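Local coordinates for protein BvnE (Penicillium brevicompactum, PDB 6U9I) that probably catalyses the stereoselective semipinacol rearrangement in the assembly of brevianamide, as a fungal isomerase, at residues V98-S103 against E115-L120; R48-S53 against I133-S138; S27-F32 against F78-M83. One frame throughout, in Å; residues are numbered along the deposited sequence. Where two conformers were deposited one is given.

Interaction 1: V98-S103 against E115-L120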
ATOM      1  N   VAL A  98      -7.247  -1.277  -5.351  1.00 14.41           N
ATOM      2  CA  VAL A  98      -6.251  -0.783  -4.399  1.00 11.85           C
ATOM      3  C   VAL A  98      -6.623   0.640  -4.002  1.00 12.61           C
ATOM      4  O   VAL A  98      -6.953   1.454  -4.868  1.00 14.40           O
ATOM      5  CB  VAL A  98      -4.840  -0.831  -5.005  1.00 14.35           C
ATOM      6  CG1 VAL A  98      -3.810  -0.274  -4.018  1.00 16.15           C
ATOM      7  CG2 VAL A  98      -4.491  -2.274  -5.384  1.00 12.14           C
ATOM      8  N   MET A  99      -6.563   0.942  -2.702  1.00 13.08           N
ATOM      9  CA  MET A  99      -6.914   2.276  -2.221  1.00 14.45           C
ATOM     10  C   MET A  99      -5.940   2.739  -1.153  1.00 15.89           C
ATOM     11  O   MET A  99      -5.635   2.010  -0.205  1.00 14.74           O
ATOM     12  CB  MET A  99      -8.338   2.323  -1.665  1.00 14.24           C
ATOM     13  CG  MET A  99      -9.390   2.125  -2.759  1.00 21.73           C
ATOM     14  SD  MET A  99     -11.068   2.331  -2.166  1.00 19.53           S
ATOM     15  CE  MET A  99     -11.204   0.950  -1.039  1.00 19.46           C
ATOM     16  N   HIS A 100      -5.485   3.976  -1.310  1.00 13.55           N
ATOM     17  CA  HIS A 100      -4.658   4.659  -0.328  1.00 14.32           C
ATOM     18  C   HIS A 100      -5.601   5.427   0.591  1.00 12.99           C
ATOM     19  O   HIS A 100      -6.298   6.335   0.138  1.00 12.91           O
ATOM     20  CB  HIS A 100      -3.697   5.588  -1.066  1.00 14.58           C
ATOM     21  CG  HIS A 100      -2.608   6.157  -0.218  1.00 15.27           C
ATOM     22  ND1 HIS A 100      -1.828   7.212  -0.643  1.00 16.82           N
ATOM     23  CD2 HIS A 100      -2.160   5.827   1.018  1.00 13.92           C
ATOM     24  CE1 HIS A 100      -0.945   7.511   0.297  1.00 20.36           C
ATOM     25  NE2 HIS A 100      -1.125   6.685   1.315  1.00 15.67           N
ATOM     26  N   LEU A 101      -5.645   5.052   1.872  1.00 13.01           N
ATOM     27  CA  LEU A 101      -6.701   5.484   2.781  1.00 14.13           C
ATOM     28  C   LEU A 101      -6.136   6.166   4.017  1.00 15.54           C
ATOM     29  O   LEU A 101      -5.039   5.850   4.480  1.00 16.28           O
ATOM     30  CB  LEU A 101      -7.561   4.301   3.258  1.00 13.24           C
ATOM     31  CG  LEU A 101      -8.263   3.451   2.198  1.00 12.42           C
ATOM     32  CD1 LEU A 101      -9.029   2.296   2.855  1.00 15.28           C
ATOM     33  CD2 LEU A 101      -9.196   4.284   1.319  1.00 13.75           C
ATOM     34  N   ALA A 102      -6.935   7.076   4.571  1.00 18.30           N
ATOM     35  CA  ALA A 102      -6.690   7.673   5.875  1.00 15.34           C
ATOM     36  C   ALA A 102      -7.829   7.301   6.813  1.00 17.86           C
ATOM     37  O   ALA A 102      -9.001   7.324   6.418  1.00 17.14           O
ATOM     38  CB  ALA A 102      -6.597   9.203   5.774  1.00 18.61           C
ATOM     39  N   SER A 103      -7.487   6.961   8.052  1.00 17.58           N
ATOM     40  CA  SER A 103      -8.490   6.722   9.079  1.00 19.87           C
ATOM     41  C   SER A 103      -8.426   7.825  10.127  1.00 29.26           C
ATOM     42  O   SER A 103      -7.374   8.425  10.367  1.00 24.15           O
ATOM     43  CB  SER A 103      -8.305   5.350   9.745  1.00 25.74           C
ATOM     44  OG  SER A 103      -7.083   5.304  10.458  1.00 29.72           O
ATOM     45  N   GLU A 115      -2.931   5.581   8.409  1.00 15.31           N
ATOM     46  CA  GLU A 115      -2.820   5.632   6.958  1.00 12.90           C
ATOM     47  C   GLU A 115      -2.549   4.225   6.456  1.00 15.65           C
ATOM     48  O   GLU A 115      -1.762   3.491   7.065  1.00 15.51           O
ATOM     49  CB  GLU A 115      -1.690   6.581   6.524  1.00 15.30           C
ATOM     50  CG  GLU A 115      -1.497   6.699   5.013  1.00 15.28           C
ATOM     51  CD  GLU A 115      -0.303   7.570   4.646  1.00 19.00           C
ATOM     52  OE1 GLU A 115       0.174   7.490   3.489  1.00 17.55           O
ATOM     53  OE2 GLU A 115       0.162   8.345   5.517  1.00 20.33           O
ATOM     54  N   TYR A 116      -3.202   3.839   5.360  1.00 13.53           N
ATOM     55  CA  TYR A 116      -3.113   2.464   4.882  1.00 14.00           C
ATOM     56  C   TYR A 116      -3.045   2.422   3.368  1.00 15.67           C
ATOM     57  O   TYR A 116      -3.575   3.298   2.680  1.00 13.94           O
ATOM     58  CB  TYR A 116      -4.313   1.600   5.291  1.00 17.54           C
ATOM     59  CG  TYR A 116      -4.874   1.887   6.652  1.00 19.24           C
ATOM     60  CD1 TYR A 116      -5.672   3.011   6.863  1.00 21.79           C
ATOM     61  CD2 TYR A 116      -4.627   1.039   7.724  1.00 31.08           C
ATOM     62  CE1 TYR A 116      -6.191   3.283   8.092  1.00 26.76           C
ATOM     63  CE2 TYR A 116      -5.151   1.316   8.981  1.00 25.24           C
ATOM     64  CZ  TYR A 116      -5.930   2.434   9.151  1.00 24.30           C
ATOM     65  OH  TYR A 116      -6.478   2.739  10.386  1.00 34.88           O
ATOM     66  N   MET A 117      -2.438   1.356   2.861  1.00 12.59           N
ATOM     67  CA  MET A 117      -2.649   0.904   1.492  1.00 12.90           C
ATOM     68  C   MET A 117      -3.414  -0.410   1.575  1.00 15.13           C
ATOM     69  O   MET A 117      -2.918  -1.386   2.152  1.00 14.91           O
ATOM     70  CB  MET A 117      -1.321   0.732   0.750  1.00 16.10           C
ATOM     71  CG  MET A 117      -1.442   0.666  -0.764  1.00 20.73           C
ATOM     72  SD  MET A 117      -1.929   2.240  -1.519  1.00 21.50           S
ATOM     73  CE  MET A 117      -0.533   3.286  -1.137  1.00 21.83           C
ATOM     74  N   VAL A 118      -4.621  -0.439   1.014  1.00 13.01           N
ATOM     75  CA  VAL A 118      -5.511  -1.592   1.096  0.66 12.84           C
ATOM     76  C   VAL A 118      -5.648  -2.217  -0.286  1.00 14.59           C
ATOM     77  O   VAL A 118      -5.747  -1.507  -1.293  1.00 15.17           O
ATOM     78  CB  VAL A 118      -6.880  -1.161   1.671  0.66 15.39           C
ATOM     79  CG1 VAL A 118      -7.951  -2.205   1.421  0.66 19.03           C
ATOM     80  CG2 VAL A 118      -6.738  -0.861   3.165  0.66 12.57           C
ATOM     81  N   VAL A 119      -5.640  -3.552  -0.337  1.00 13.67           N
ATOM     82  CA  VAL A 119      -5.897  -4.299  -1.566  1.00 11.97           C
ATOM     83  C   VAL A 119      -7.140  -5.144  -1.322  1.00 14.48           C
ATOM     84  O   VAL A 119      -7.102  -6.094  -0.528  1.00 17.00           O
ATOM     85  CB  VAL A 119      -4.716  -5.186  -1.977  1.00 15.57           C
ATOM     86  CG1 VAL A 119      -5.046  -5.916  -3.290  1.00 14.12           C
ATOM     87  CG2 VAL A 119      -3.425  -4.365  -2.088  1.00 15.10           C
ATOM     88  N   LEU A 120      -8.248  -4.772  -1.963  1.00 12.21           N
ATOM     89  CA  LEU A 120      -9.479  -5.551  -1.938  1.00 13.88           C
ATOM     90  C   LEU A 120      -9.483  -6.504  -3.127  1.00 14.53           C
ATOM     91  O   LEU A 120      -9.191  -6.094  -4.254  1.00 15.52           O
ATOM     92  CB  LEU A 120     -10.705  -4.637  -2.010  1.00 15.22           C
ATOM     93  CG  LEU A 120     -10.814  -3.487  -1.001  1.00 15.66           C
ATOM     94  CD1 LEU A 120     -12.066  -2.655  -1.267  1.00 16.86           C
ATOM     95  CD2 LEU A 120     -10.871  -4.043   0.391  1.00 19.27           C
TER
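His100 and Glu115 meet on one face of the sheet, ring edge to carboxylate. His100 NE2 donates to Glu115 OE1 over 2.7 Å, and the acceptor lies close to the imidazole plane. From the carboxylate side the donor arrives anti and slightly out of plane, with the two flat groups turned 42° apart, so the bond uses the ring edge without the groups being coplanar. Met117 takes a ring face: its chain bends at chi2 and chi3 and brings CE over the imidazole, 3.9 Å from the His100 ring centroid, a CH-pi contact. With the edge held by Glu115 and a face blocked by Met117, rotation of the ring is probably restricted. Beyond it Val98 CG2 lies beside Val119 CG2 at 4.0 Å, both side chains pointing the same way. Val98 and Met117 of a second subunit pack on their own counterparts here, and the Glu115 carboxylate accepts a hydrogen bond from Arg52 N of that subunit, which places this face in the dimer interface.

The reverse face turns toward Trp25 of helix 14-31. There Met99 CE touches Leu120 CD1 at 3.7 Å, while Ser103 OG and Tyr116 OH share a hydrogen bond of 2.6 Å close to the phenol plane. Tyr112 OH also bonds Tyr116 OH, and Asn114 N bonds Ser103 OG, linking both hydroxyls into a chain. Paired backbone bonds join Met99 to Val118 and Leu101 to Tyr116. Axes 152° apart mark a twisted antiparallel beta hairpin, central to a curved sheet consistent with an NTF2-like fold.

Interaction 2: R48-S53 against I133-S138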
ATOM      1  N   ARG A  48      -6.170  -9.479   6.053  1.00 14.06           N
ATOM      2  CA  ARG A  48      -4.772  -9.799   6.328  0.54 15.95           C
ATOM      3  C   ARG A  48      -4.025  -8.535   6.717  1.00 17.00           C
ATOM      4  O   ARG A  48      -3.700  -7.716   5.843  1.00 15.62           O
ATOM      5  CB  ARG A  48      -4.104 -10.445   5.112  0.54 17.19           C
ATOM      6  CG  ARG A  48      -4.933 -11.487   4.382  0.54 18.15           C
ATOM      7  CD  ARG A  48      -4.238 -11.871   3.083  0.54 21.92           C
ATOM      8  NE  ARG A  48      -4.935 -12.936   2.374  0.54 19.56           N
ATOM      9  CZ  ARG A  48      -4.732 -14.229   2.584  0.54 27.02           C
ATOM     10  NH1 ARG A  48      -3.845 -14.622   3.490  0.54 27.83           N
ATOM     11  NH2 ARG A  48      -5.420 -15.127   1.889  0.54 26.34           N
ATOM     12  N   PRO A  49      -3.722  -8.329   7.996  1.00 16.82           N
ATOM     13  CA  PRO A  49      -2.899  -7.176   8.372  1.00 17.53           C
ATOM     14  C   PRO A  49      -1.495  -7.300   7.803  1.00 17.27           C
ATOM     15  O   PRO A  49      -0.932  -8.394   7.701  1.00 18.42           O
ATOM     16  CB  PRO A  49      -2.890  -7.217   9.907  1.00 19.13           C
ATOM     17  CG  PRO A  49      -4.035  -8.110  10.286  1.00 22.73           C
ATOM     18  CD  PRO A  49      -4.170  -9.099   9.169  1.00 21.78           C
ATOM     19  N   ALA A  50      -0.940  -6.160   7.414  1.00 15.55           N
ATOM     20  CA  ALA A  50       0.418  -6.066   6.903  1.00 13.63           C
ATOM     21  C   ALA A  50       0.979  -4.740   7.378  1.00 18.09           C
ATOM     22  O   ALA A  50       0.214  -3.845   7.750  1.00 15.33           O
ATOM     23  CB  ALA A  50       0.460  -6.155   5.368  1.00 14.35           C
ATOM     24  N   PRO A  51       2.310  -4.579   7.399  1.00 15.21           N
ATOM     25  CA  PRO A  51       3.383  -5.502   7.015  1.00 15.82           C
ATOM     26  C   PRO A  51       3.543  -6.659   7.995  1.00 15.92           C
ATOM     27  O   PRO A  51       2.941  -6.641   9.069  1.00 18.61           O
ATOM     28  CB  PRO A  51       4.632  -4.608   7.022  1.00 17.86           C
ATOM     29  CG  PRO A  51       4.320  -3.538   8.021  1.00 20.27           C
ATOM     30  CD  PRO A  51       2.837  -3.262   7.808  1.00 16.30           C
ATOM     31  N   ARG A  52       4.348  -7.649   7.608  1.00 17.33           N
ATOM     32  CA  ARG A  52       4.555  -8.825   8.448  1.00 17.99           C
ATOM     33  C   ARG A  52       5.117  -8.472   9.818  1.00 21.18           C
ATOM     34  O   ARG A  52       4.884  -9.204  10.795  1.00 22.40           O
ATOM     35  CB  ARG A  52       5.507  -9.792   7.758  1.00 19.98           C
ATOM     36  CG  ARG A  52       4.939 -10.549   6.607  1.00 25.58           C
ATOM     37  CD  ARG A  52       5.781 -11.798   6.457  1.00 28.91           C
ATOM     38  NE  ARG A  52       5.584 -12.461   5.184  1.00 28.60           N
ATOM     39  CZ  ARG A  52       6.392 -13.410   4.730  1.00 24.29           C
ATOM     40  NH1 ARG A  52       7.440 -13.783   5.453  1.00 27.90           N
ATOM     41  NH2 ARG A  52       6.148 -13.973   3.562  1.00 29.88           N
ATOM     42  N   SER A  53       5.885  -7.384   9.910  1.00 20.25           N
ATOM     43  CA  SER A  53       6.521  -7.025  11.172  1.00 22.51           C
ATOM     44  C   SER A  53       5.517  -6.740  12.287  1.00 22.64           C
ATOM     45  O   SER A  53       5.874  -6.835  13.466  1.00 23.14           O
ATOM     46  CB  SER A  53       7.431  -5.818  10.967  1.00 24.37           C
ATOM     47  OG  SER A  53       6.666  -4.658  10.677  1.00 26.96           O
ATOM     48  N   ILE A 133      -6.085  -7.143   1.997  1.00 14.45           N
ATOM     49  CA  ILE A 133      -4.801  -6.862   2.633  1.00 14.83           C
ATOM     50  C   ILE A 133      -4.854  -5.437   3.136  1.00 14.98           C
ATOM     51  O   ILE A 133      -5.161  -4.522   2.364  1.00 14.84           O
ATOM     52  CB  ILE A 133      -3.622  -7.010   1.665  1.00 21.13           C
ATOM     53  CG1 ILE A 133      -3.561  -8.405   1.084  1.00 22.14           C
ATOM     54  CG2 ILE A 133      -2.309  -6.619   2.386  1.00 18.55           C
ATOM     55  CD1 ILE A 133      -2.563  -8.483  -0.037  1.00 23.26           C
ATOM     56  N   GLU A 134      -4.545  -5.238   4.410  1.00 15.54           N
ATOM     57  CA  GLU A 134      -4.545  -3.906   5.013  0.51 16.29           C
ATOM     58  C   GLU A 134      -3.118  -3.584   5.443  1.00 16.14           C
ATOM     59  O   GLU A 134      -2.672  -3.994   6.520  1.00 16.57           O
ATOM     60  CB  GLU A 134      -5.524  -3.834   6.181  0.51 16.18           C
ATOM     61  CG  GLU A 134      -6.970  -3.910   5.740  0.51 19.59           C
ATOM     62  CD  GLU A 134      -7.947  -3.950   6.896  0.51 23.41           C
ATOM     63  OE1 GLU A 134      -7.508  -4.136   8.053  0.51 24.25           O
ATOM     64  OE2 GLU A 134      -9.162  -3.800   6.642  0.51 26.49           O
ATOM     65  N   PHE A 135      -2.400  -2.841   4.600  1.00 15.29           N
ATOM     66  CA  PHE A 135      -1.007  -2.480   4.863  1.00 12.34           C
ATOM     67  C   PHE A 135      -1.000  -1.144   5.606  1.00 15.65           C
ATOM     68  O   PHE A 135      -1.211  -0.090   5.001  1.00 16.36           O
ATOM     69  CB  PHE A 135      -0.238  -2.402   3.545  1.00 15.49           C
ATOM     70  CG  PHE A 135       1.266  -2.424   3.698  1.00 16.37           C
ATOM     71  CD1 PHE A 135       1.942  -1.331   4.230  1.00 18.89           C
ATOM     72  CD2 PHE A 135       2.002  -3.518   3.262  1.00 17.82           C
ATOM     73  CE1 PHE A 135       3.334  -1.337   4.365  1.00 21.54           C
ATOM     74  CE2 PHE A 135       3.404  -3.531   3.391  1.00 19.11           C
ATOM     75  CZ  PHE A 135       4.063  -2.450   3.949  1.00 19.10           C
ATOM     76  N   ALA A 136      -0.751  -1.188   6.912  1.00 12.98           N
ATOM     77  CA  ALA A 136      -0.864  -0.026   7.784  1.00 18.19           C
ATOM     78  C   ALA A 136       0.468   0.708   7.928  1.00 18.11           C
ATOM     79  O   ALA A 136       1.542   0.183   7.614  1.00 17.34           O
ATOM     80  CB  ALA A 136      -1.365  -0.445   9.173  1.00 18.83           C
ATOM     81  N   ASP A 137       0.374   1.955   8.397  1.00 14.51           N
ATOM     82  CA  ASP A 137       1.508   2.704   8.945  1.00 16.24           C
ATOM     83  C   ASP A 137       1.904   2.014  10.248  1.00 17.43           C
ATOM     84  O   ASP A 137       1.261   2.202  11.285  1.00 19.32           O
ATOM     85  CB  ASP A 137       1.090   4.159   9.160  1.00 16.02           C
ATOM     86  CG  ASP A 137       2.200   5.047   9.739  1.00 17.15           C
ATOM     87  OD1 ASP A 137       3.201   4.557  10.308  1.00 18.56           O
ATOM     88  OD2 ASP A 137       2.043   6.279   9.647  1.00 17.04           O
ATOM     89  N   SER A 138       2.943   1.178  10.195  1.00 15.57           N
ATOM     90  CA  SER A 138       3.233   0.323  11.342  1.00 14.95           C
ATOM     91  C   SER A 138       3.808   1.122  12.506  1.00 18.79           C
ATOM     92  O   SER A 138       3.539   0.807  13.673  1.00 19.90           O
ATOM     93  CB  SER A 138       4.197  -0.787  10.924  1.00 17.27           C
ATOM     94  OG  SER A 138       5.286  -0.238  10.191  1.00 18.49           O
TER
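Pro51 sets its ring over Phe135 just where two parallel strands, 45-50 and 129-136, end side by side in the mixed sheet, a pairing of strands distant in sequence that is consistent with an NTF2-like fold. This end is the tight one. Pro51 CD stands 4.1 Å from the Phe135 ring centroid and only 14° off the normal, a CH-pi contact over the face, and the proline and phenylalanine side chains cross at about a right angle. Pro51 CB reaches Phe135 CZ at 3.8 Å, and Ala50 CB meets Phe135 CD2 at 3.7 Å. Phe135 carries CG anti to the backbone N (chi1 -164°), which holds the ring out from the strand, beneath Pro51 and beside Ala50. A cis peptide bond precedes Pro51 and turns the chain as the strand stops, after Ala136 N has bonded Ala50 O at 2.9 Å. Replacing Phe135 by an alanine is likely to open a gap beneath Pro51 and leave the Ala50 methyl without its aromatic neighbour. Glu115 of the second subunit packs on both Pro51 and Phe135, so this end also belongs to the dimer interface.

Toward Arg48 the contact loosens and faces solvent. Backbone bonds still hold the register: Glu134 N donates to Arg48 O at 3.0 Å, and Ala50 N returns to Glu134 O at 2.9 Å. The Arg48 guanidinium pairs through NE with Asp131, and the side chain, one of two modelled conformers, only brushes Ile133, with Arg48 CD 4.1 Å from Ile133 CG1.

Interaction 3: S27-F32 against F78-M83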
ATOM      1  N   SER A  27     -18.178   2.696   2.694  1.00 15.44           N
ATOM      2  CA  SER A  27     -19.341   3.282   3.355  1.00 17.82           C
ATOM      3  C   SER A  27     -19.809   2.409   4.510  1.00 18.76           C
ATOM      4  O   SER A  27     -20.224   2.928   5.553  1.00 19.38           O
ATOM      5  CB  SER A  27     -20.471   3.509   2.350  1.00 23.51           C
ATOM      6  OG  SER A  27     -21.079   2.279   2.013  1.00 30.72           O
ATOM      7  N   THR A  28     -19.723   1.079   4.360  1.00 16.25           N
ATOM      8  CA  THR A  28     -20.113   0.221   5.474  1.00 17.37           C
ATOM      9  C   THR A  28     -19.081   0.274   6.591  1.00 19.52           C
ATOM     10  O   THR A  28     -19.435   0.134   7.767  1.00 18.72           O
ATOM     11  CB  THR A  28     -20.355  -1.222   5.004  1.00 17.63           C
ATOM     12  OG1 THR A  28     -19.183  -1.754   4.378  1.00 17.29           O
ATOM     13  CG2 THR A  28     -21.509  -1.273   4.006  1.00 21.25           C
ATOM     14  N   MET A  29     -17.807   0.497   6.262  1.00 18.44           N
ATOM     15  CA  MET A  29     -16.838   0.724   7.328  1.00 18.31           C
ATOM     16  C   MET A  29     -17.209   1.968   8.126  1.00 17.26           C
ATOM     17  O   MET A  29     -17.167   1.958   9.362  1.00 17.71           O
ATOM     18  CB  MET A  29     -15.425   0.853   6.754  1.00 19.86           C
ATOM     19  CG  MET A  29     -14.794  -0.494   6.349  1.00 18.30           C
ATOM     20  SD  MET A  29     -14.524  -1.601   7.745  1.00 20.71           S
ATOM     21  CE  MET A  29     -13.010  -0.939   8.430  1.00 26.53           C
ATOM     22  N   ASN A  30     -17.602   3.039   7.436  1.00 15.48           N
ATOM     23  CA  ASN A  30     -17.981   4.264   8.129  1.00 17.51           C
ATOM     24  C   ASN A  30     -19.296   4.133   8.889  1.00 18.62           C
ATOM     25  O   ASN A  30     -19.548   4.925   9.804  1.00 17.92           O
ATOM     26  CB  ASN A  30     -18.042   5.411   7.125  1.00 16.30           C
ATOM     27  CG  ASN A  30     -16.652   5.894   6.751  1.00 23.85           C
ATOM     28  OD1 ASN A  30     -15.808   6.085   7.629  1.00 28.43           O
ATOM     29  ND2 ASN A  30     -16.383   6.015   5.462  1.00 22.35           N
ATOM     30  N   ASP A  31     -20.140   3.161   8.529  1.00 16.10           N
ATOM     31  CA  ASP A  31     -21.304   2.864   9.358  1.00 16.44           C
ATOM     32  C   ASP A  31     -20.887   2.420  10.751  1.00 24.58           C
ATOM     33  O   ASP A  31     -21.636   2.615  11.716  1.00 19.19           O
ATOM     34  CB  ASP A  31     -22.171   1.811   8.668  1.00 16.61           C
ATOM     35  CG  ASP A  31     -22.893   2.368   7.454  1.00 20.16           C
ATOM     36  OD1 ASP A  31     -23.156   3.598   7.422  1.00 19.44           O
ATOM     37  OD2 ASP A  31     -23.205   1.586   6.539  1.00 21.46           O
ATOM     38  N   PHE A  32     -19.698   1.820  10.872  1.00 18.75           N
ATOM     39  CA  PHE A  32     -19.039   1.598  12.162  1.00 18.32           C
ATOM     40  C   PHE A  32     -19.921   0.814  13.130  1.00 22.84           C
ATOM     41  O   PHE A  32     -20.031   1.148  14.312  1.00 23.35           O
ATOM     42  CB  PHE A  32     -18.577   2.921  12.783  1.00 19.76           C
ATOM     43  CG  PHE A  32     -17.385   2.776  13.696  1.00 20.99           C
ATOM     44  CD1 PHE A  32     -16.221   2.172  13.238  1.00 23.39           C
ATOM     45  CD2 PHE A  32     -17.423   3.249  14.999  1.00 26.06           C
ATOM     46  CE1 PHE A  32     -15.115   2.034  14.072  1.00 27.19           C
ATOM     47  CE2 PHE A  32     -16.319   3.116  15.842  1.00 24.81           C
ATOM     48  CZ  PHE A  32     -15.168   2.509  15.376  1.00 23.67           C
ATOM     49  N   PHE A  78     -15.551   7.620  13.991  1.00 22.47           N
ATOM     50  CA  PHE A  78     -14.668   6.949  13.044  1.00 21.01           C
ATOM     51  C   PHE A  78     -14.924   7.440  11.627  1.00 24.54           C
ATOM     52  O   PHE A  78     -16.073   7.612  11.207  1.00 23.54           O
ATOM     53  CB  PHE A  78     -14.893   5.442  13.114  1.00 21.56           C
ATOM     54  CG  PHE A  78     -14.077   4.646  12.121  1.00 24.26           C
ATOM     55  CD1 PHE A  78     -12.736   4.377  12.361  1.00 25.46           C
ATOM     56  CD2 PHE A  78     -14.662   4.146  10.962  1.00 24.05           C
ATOM     57  CE1 PHE A  78     -11.983   3.628  11.451  1.00 26.91           C
ATOM     58  CE2 PHE A  78     -13.920   3.395  10.051  1.00 23.65           C
ATOM     59  CZ  PHE A  78     -12.580   3.141  10.299  1.00 21.20           C
ATOM     60  N   ASN A  79     -13.845   7.645  10.878  1.00 20.58           N
ATOM     61  CA  ASN A  79     -13.970   7.928   9.457  1.00 19.79           C
ATOM     62  C   ASN A  79     -12.837   7.246   8.711  1.00 19.60           C
ATOM     63  O   ASN A  79     -11.683   7.297   9.140  1.00 23.10           O
ATOM     64  CB  ASN A  79     -13.948   9.425   9.155  1.00 25.98           C
ATOM     65  CG  ASN A  79     -14.101   9.710   7.666  1.00 27.06           C
ATOM     66  OD1 ASN A  79     -15.189   9.566   7.097  1.00 32.28           O
ATOM     67  ND2 ASN A  79     -13.008  10.080   7.023  1.00 22.05           N
ATOM     68  N   LEU A  80     -13.184   6.599   7.602  1.00 17.66           N
ATOM     69  CA  LEU A  80     -12.216   5.978   6.704  1.00 15.92           C
ATOM     70  C   LEU A  80     -12.480   6.533   5.313  1.00 15.15           C
ATOM     71  O   LEU A  80     -13.629   6.541   4.861  1.00 17.88           O
ATOM     72  CB  LEU A  80     -12.354   4.451   6.721  1.00 14.66           C
ATOM     73  CG  LEU A  80     -11.372   3.638   5.884  1.00 18.23           C
ATOM     74  CD1 LEU A  80      -9.957   3.836   6.391  1.00 16.91           C
ATOM     75  CD2 LEU A  80     -11.755   2.154   5.938  1.00 16.42           C
ATOM     76  N   ALA A  81     -11.433   7.013   4.644  1.00 15.80           N
ATOM     77  CA  ALA A  81     -11.653   7.720   3.392  1.00 15.53           C
ATOM     78  C   ALA A  81     -10.402   7.656   2.541  1.00 16.68           C
ATOM     79  O   ALA A  81      -9.293   7.479   3.047  1.00 14.50           O
ATOM     80  CB  ALA A  81     -12.043   9.184   3.645  1.00 17.84           C
ATOM     81  N   LEU A  82     -10.593   7.829   1.235  1.00 14.68           N
ATOM     82  CA  LEU A  82      -9.443   7.978   0.354  1.00 14.82           C
ATOM     83  C   LEU A  82      -8.570   9.136   0.831  1.00 15.78           C
ATOM     84  O   LEU A  82      -9.078  10.168   1.287  1.00 14.94           O
ATOM     85  CB  LEU A  82      -9.905   8.213  -1.090  1.00 16.60           C
ATOM     86  CG  LEU A  82     -10.366   6.931  -1.796  1.00 18.68           C
ATOM     87  CD1 LEU A  82     -11.359   7.237  -2.909  1.00 17.55           C
ATOM     88  CD2 LEU A  82      -9.165   6.150  -2.339  1.00 19.09           C
ATOM     89  N   MET A  83      -7.244   8.933   0.767  1.00 12.57           N
ATOM     90  CA  MET A  83      -6.288   9.992   1.070  1.00 13.11           C
ATOM     91  C   MET A  83      -6.567  11.191   0.171  1.00 14.91           C
ATOM     92  O   MET A  83      -7.128  11.042  -0.914  1.00 14.28           O
ATOM     93  CB  MET A  83      -4.853   9.502   0.858  1.00 14.75           C
ATOM     94  CG  MET A  83      -4.362   8.547   1.962  1.00 13.14           C
ATOM     95  SD  MET A  83      -3.884   9.451   3.441  1.00 16.37           S
ATOM     96  CE  MET A  83      -2.308  10.179   2.930  1.00 18.45           C
TER
HETATM   97  O   HOH W   1     -18.338   6.609  11.992  1.00 28.80           O
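The Asn30 side-chain amide grips the backbone of Leu80 with two hydrogen bonds. Leu80 N donates to Asn30 OD1 over 2.7 Å, on a lone pair in the carbonyl plane. In return Asn30 ND2 gives a straighter bond (169°) to Leu80 O at 2.9 Å, again on a lone pair, so donor and acceptor of one residue are both answered by a single flat group. The other edge of strand 78-82 is satisfied by strand 96-107, where Asn79 pairs with Tyr104 and Ala81 with Ala102. Helix 14-31 thus docks by its C-terminal end against the outer strand of the curved sheet, nearly antiparallel to it at 166°, an alpha-beta packing compatible with an NTF2-like fold. A water bridges the same two elements, donating to Asn30 O at 3.0 Å and to Phe78 O at 2.6 Å. Where the helix stops, Phe32 adopts positive phi, and its N makes a weak bond to Met29 O. The Phe32 ring receives Phe78 CB over its centre, 3.4 Å from the centroid. The ring planes lie 12° apart, but with centroids 4.6 Å apart they overlap little. Deeper in, Met29 CB rests on Leu80 CD2 at 4.0 Å.

Overall arrangement
All three contacts reach one sheet, in which strands 78-82, 96-107, 110-122, 129-136 and 45-50 lie in that order. Interaction 1 holds the middle, its centre about 10 Å from that of interaction 2 and about 11 Å from that of interaction 3. Probable backbone bonds join them: Met117 N to Phe135 O at 2.9 Å, and Met83 N to His100 O at 2.8 Å. Interactions 2 and 3 do not touch, their centres about 18 Å apart. Interactions 1 and 2 meet the second subunit; interaction 3 touches no other chain of the assembly. Bound glycerol, probably from the crystallisation liquor, lies about 3 Å from one side chain in each contact (Glu115, Ile133, Asn79).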